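Local structure of probable mRNA-capping enzyme (Acanthamoeba polyphaga mimivirus, 3BGY) at residues L76-K81 / P162-S167. The protein removes the gamma phosphate from the 5'-triphosphate end of mRNA, the first step of capping, this chain being the N-terminal triphosphatase domain of a larger capping enzyme. Numbering follows the deposited sequence.
Sequences LIFPDK and PKITGS
At one end of the antiparallel eight-stranded barrel of this tunnel-type triphosphatase, F78 and P79, in the turn that links strands 66-77 and 83-88, pack against residues 162-167, the last part of the loop between strands 142-152 and 169-183. No hydrogen bond crosses the contact, which is mainly apolar packing plus two oxygens resting on carbon. F78 contributes the largest share: with CG beside the backbone N and anti to the carbonyl carbon (chi1 -71°), the ring reaches out to the loop. Its CZ lies 3.8 Å from P162 CB, the two side chains crossing at about a right angle, and 4.0 Å from I164 CD1. Near the ring plane, the carbonyl O of K163 approaches the edge, 3.7 Å from F78 CE2. I164 CD1 also meets L76 CD1 at 4.1 Å, and both side chains continue onto helix 106-115, L76 against I113 and V114, I164 against N107. The type I turn from F78 to K81 is closed by K81 N to F78 O at 2.8 Å. On the loop side, E168 accepts hydrogen bonds from the backbone N of T165 and of G166. At the solvent-exposed side, P79 CG rests 3.8 Å from S167 OG, a hydroxyl that is itself hydrogen-bonded to T165 OG1 at 3.1 Å.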
ATOM      1  N   LEU A  76       5.375   7.017 -10.556  1.00 11.86           N
ATOM      2  CA  LEU A  76       5.292   7.607 -11.900  1.00 12.56           C
ATOM      3  C   LEU A  76       3.943   7.191 -12.426  1.00 13.28           C
ATOM      4  O   LEU A  76       3.663   5.999 -12.553  1.00 14.71           O
ATOM      5  CB  LEU A  76       6.381   7.087 -12.829  1.00 12.28           C
ATOM      6  CG  LEU A  76       7.809   7.202 -12.355  1.00 16.55           C
ATOM      7  CD1 LEU A  76       8.676   6.658 -13.496  1.00 12.59           C
ATOM      8  CD2 LEU A  76       8.202   8.654 -12.023  1.00 20.46           C
ATOM      9  N   ILE A  77       3.100   8.185 -12.709  1.00 12.88           N
ATOM     10  CA  ILE A  77       1.728   7.951 -13.162  1.00 16.04           C
ATOM     11  C   ILE A  77       1.612   8.244 -14.647  1.00 15.86           C
ATOM     12  O   ILE A  77       1.760   9.369 -15.086  1.00 15.11           O
ATOM     13  CB  ILE A  77       0.735   8.797 -12.335  1.00 15.47           C
ATOM     14  CG1 ILE A  77       0.969   8.531 -10.844  1.00 16.25           C
ATOM     15  CG2 ILE A  77      -0.742   8.427 -12.694  1.00 19.60           C
ATOM     16  CD1 ILE A  77       0.493   9.658  -9.952  1.00 25.88           C
ATOM     17  N   PHE A  78       1.262   7.206 -15.391  1.00 15.17           N
ATOM     18  CA  PHE A  78       1.194   7.273 -16.844  1.00 16.56           C
ATOM     19  C   PHE A  78      -0.162   7.711 -17.384  1.00 18.18           C
ATOM     20  O   PHE A  78      -1.149   7.648 -16.662  1.00 17.70           O
ATOM     21  CB  PHE A  78       1.619   5.909 -17.399  1.00 16.96           C
ATOM     22  CG  PHE A  78       3.063   5.634 -17.237  1.00 17.89           C
ATOM     23  CD1 PHE A  78       3.539   5.046 -16.063  1.00 15.68           C
ATOM     24  CD2 PHE A  78       3.984   6.010 -18.240  1.00 19.43           C
ATOM     25  CE1 PHE A  78       4.938   4.830 -15.869  1.00 19.31           C
ATOM     26  CE2 PHE A  78       5.376   5.801 -18.064  1.00 19.56           C
ATOM     27  CZ  PHE A  78       5.853   5.212 -16.865  1.00 17.95           C
ATOM     28  N   PRO A  79      -0.228   8.169 -18.661  1.00 22.09           N
ATOM     29  CA  PRO A  79      -1.502   8.600 -19.249  1.00 28.05           C
ATOM     30  C   PRO A  79      -2.598   7.537 -19.200  1.00 22.84           C
ATOM     31  O   PRO A  79      -3.777   7.878 -19.090  1.00 24.86           O
ATOM     32  CB  PRO A  79      -1.113   8.931 -20.690  1.00 27.15           C
ATOM     33  CG  PRO A  79       0.223   9.448 -20.550  1.00 22.76           C
ATOM     34  CD  PRO A  79       0.887   8.562 -19.538  1.00 20.68           C
ATOM     35  N   ASP A  80      -2.209   6.253 -19.193  1.00 18.82           N
ATOM     36  CA  ASP A  80      -3.190   5.172 -19.130  1.00 18.21           C
ATOM     37  C   ASP A  80      -3.660   4.893 -17.695  1.00 21.47           C
ATOM     38  O   ASP A  80      -4.442   3.967 -17.470  1.00 21.27           O
ATOM     39  CB  ASP A  80      -2.675   3.879 -19.818  1.00 18.15           C
ATOM     40  CG  ASP A  80      -1.483   3.214 -19.080  1.00 29.37           C
ATOM     41  OD1 ASP A  80      -0.942   3.777 -18.089  1.00 19.16           O
ATOM     42  OD2 ASP A  80      -1.093   2.098 -19.499  1.00 22.44           O
ATOM     43  N   LYS A  81      -3.149   5.699 -16.745  1.00 17.44           N
ATOM     44  CA  LYS A  81      -3.479   5.649 -15.301  1.00 17.71           C
ATOM     45  C   LYS A  81      -2.750   4.562 -14.510  1.00 21.45           C
ATOM     46  O   LYS A  81      -2.941   4.427 -13.288  1.00 18.72           O
ATOM     47  CB  LYS A  81      -5.003   5.583 -15.036  1.00 19.51           C
ATOM     48  CG  LYS A  81      -5.801   6.756 -15.628  1.00 30.02           C
ATOM     49  CD  LYS A  81      -7.301   6.489 -15.547  1.00 31.39           C
ATOM     50  CE  LYS A  81      -8.108   7.579 -16.251  1.00 43.08           C
ATOM     51  NZ  LYS A  81      -7.848   7.673 -17.724  1.00 48.55           N
ATOM     52  N   PRO A 162       8.608   0.525 -18.733  1.00 45.52           N
ATOM     53  CA  PRO A 162       7.804   1.512 -19.469  1.00 39.52           C
ATOM     54  C   PRO A 162       8.600   2.709 -19.997  1.00 33.38           C
ATOM     55  O   PRO A 162       9.515   3.210 -19.340  1.00 38.90           O
ATOM     56  CB  PRO A 162       6.757   1.929 -18.448  1.00 39.84           C
ATOM     57  CG  PRO A 162       7.444   1.759 -17.141  1.00 46.11           C
ATOM     58  CD  PRO A 162       8.147   0.442 -17.330  1.00 38.10           C
ATOM     59  N   LYS A 163       8.243   3.141 -21.197  1.00 28.15           N
ATOM     60  CA  LYS A 163       8.918   4.249 -21.845  1.00 34.01           C
ATOM     61  C   LYS A 163       8.521   5.609 -21.300  1.00 23.73           C
ATOM     62  O   LYS A 163       7.338   5.907 -21.159  1.00 25.18           O
ATOM     63  CB  LYS A 163       8.728   4.207 -23.374  1.00 36.65           C
ATOM     64  CG  LYS A 163       7.340   3.799 -23.869  1.00 45.74           C
ATOM     65  CD  LYS A 163       6.735   4.811 -24.835  1.00 43.69           C
ATOM     66  CE  LYS A 163       5.310   4.425 -25.219  1.00 43.64           C
ATOM     67  NZ  LYS A 163       4.562   5.561 -25.833  1.00 43.86           N
ATOM     68  N   ILE A 164       9.533   6.405 -20.961  1.00 28.82           N
ATOM     69  CA  ILE A 164       9.321   7.761 -20.457  1.00 26.37           C
ATOM     70  C   ILE A 164       9.103   8.689 -21.649  1.00 31.57           C
ATOM     71  O   ILE A 164       9.987   8.841 -22.495  1.00 30.97           O
ATOM     72  CB  ILE A 164      10.514   8.232 -19.573  1.00 29.97           C
ATOM     73  CG1 ILE A 164      10.630   7.345 -18.319  1.00 29.01           C
ATOM     74  CG2 ILE A 164      10.383   9.717 -19.192  1.00 27.61           C
ATOM     75  CD1 ILE A 164       9.297   7.162 -17.528  1.00 23.71           C
ATOM     76  N   THR A 165       7.899   9.253 -21.739  1.00 25.75           N
ATOM     77  CA  THR A 165       7.560  10.174 -22.826  1.00 26.93           C
ATOM     78  C   THR A 165       7.789  11.624 -22.417  1.00 31.17           C
ATOM     79  O   THR A 165       7.986  12.498 -23.269  1.00 32.68           O
ATOM     80  CB  THR A 165       6.081  10.026 -23.296  1.00 28.95           C
ATOM     81  OG1 THR A 165       5.188  10.488 -22.278  1.00 28.84           O
ATOM     82  CG2 THR A 165       5.747   8.561 -23.643  1.00 31.40           C
ATOM     83  N   GLY A 166       7.782  11.865 -21.111  1.00 32.25           N
ATOM     84  CA  GLY A 166       7.951  13.210 -20.586  1.00 31.40           C
ATOM     85  C   GLY A 166       6.641  13.813 -20.085  1.00 29.63           C
ATOM     86  O   GLY A 166       6.643  14.893 -19.495  1.00 35.35           O
ATOM     87  N   SER A 167       5.524  13.131 -20.328  1.00 23.97           N
ATOM     88  CA  SER A 167       4.212  13.616 -19.899  1.00 27.78           C
ATOM     89  C   SER A 167       3.700  12.877 -18.648  1.00 26.65           C
ATOM     90  O   SER A 167       2.502  12.902 -18.326  1.00 30.42           O
ATOM     91  CB  SER A 167       3.198  13.494 -21.045  1.00 37.16           C
ATOM     92  OG  SER A 167       2.802  12.147 -21.244  1.00 42.73           O
TER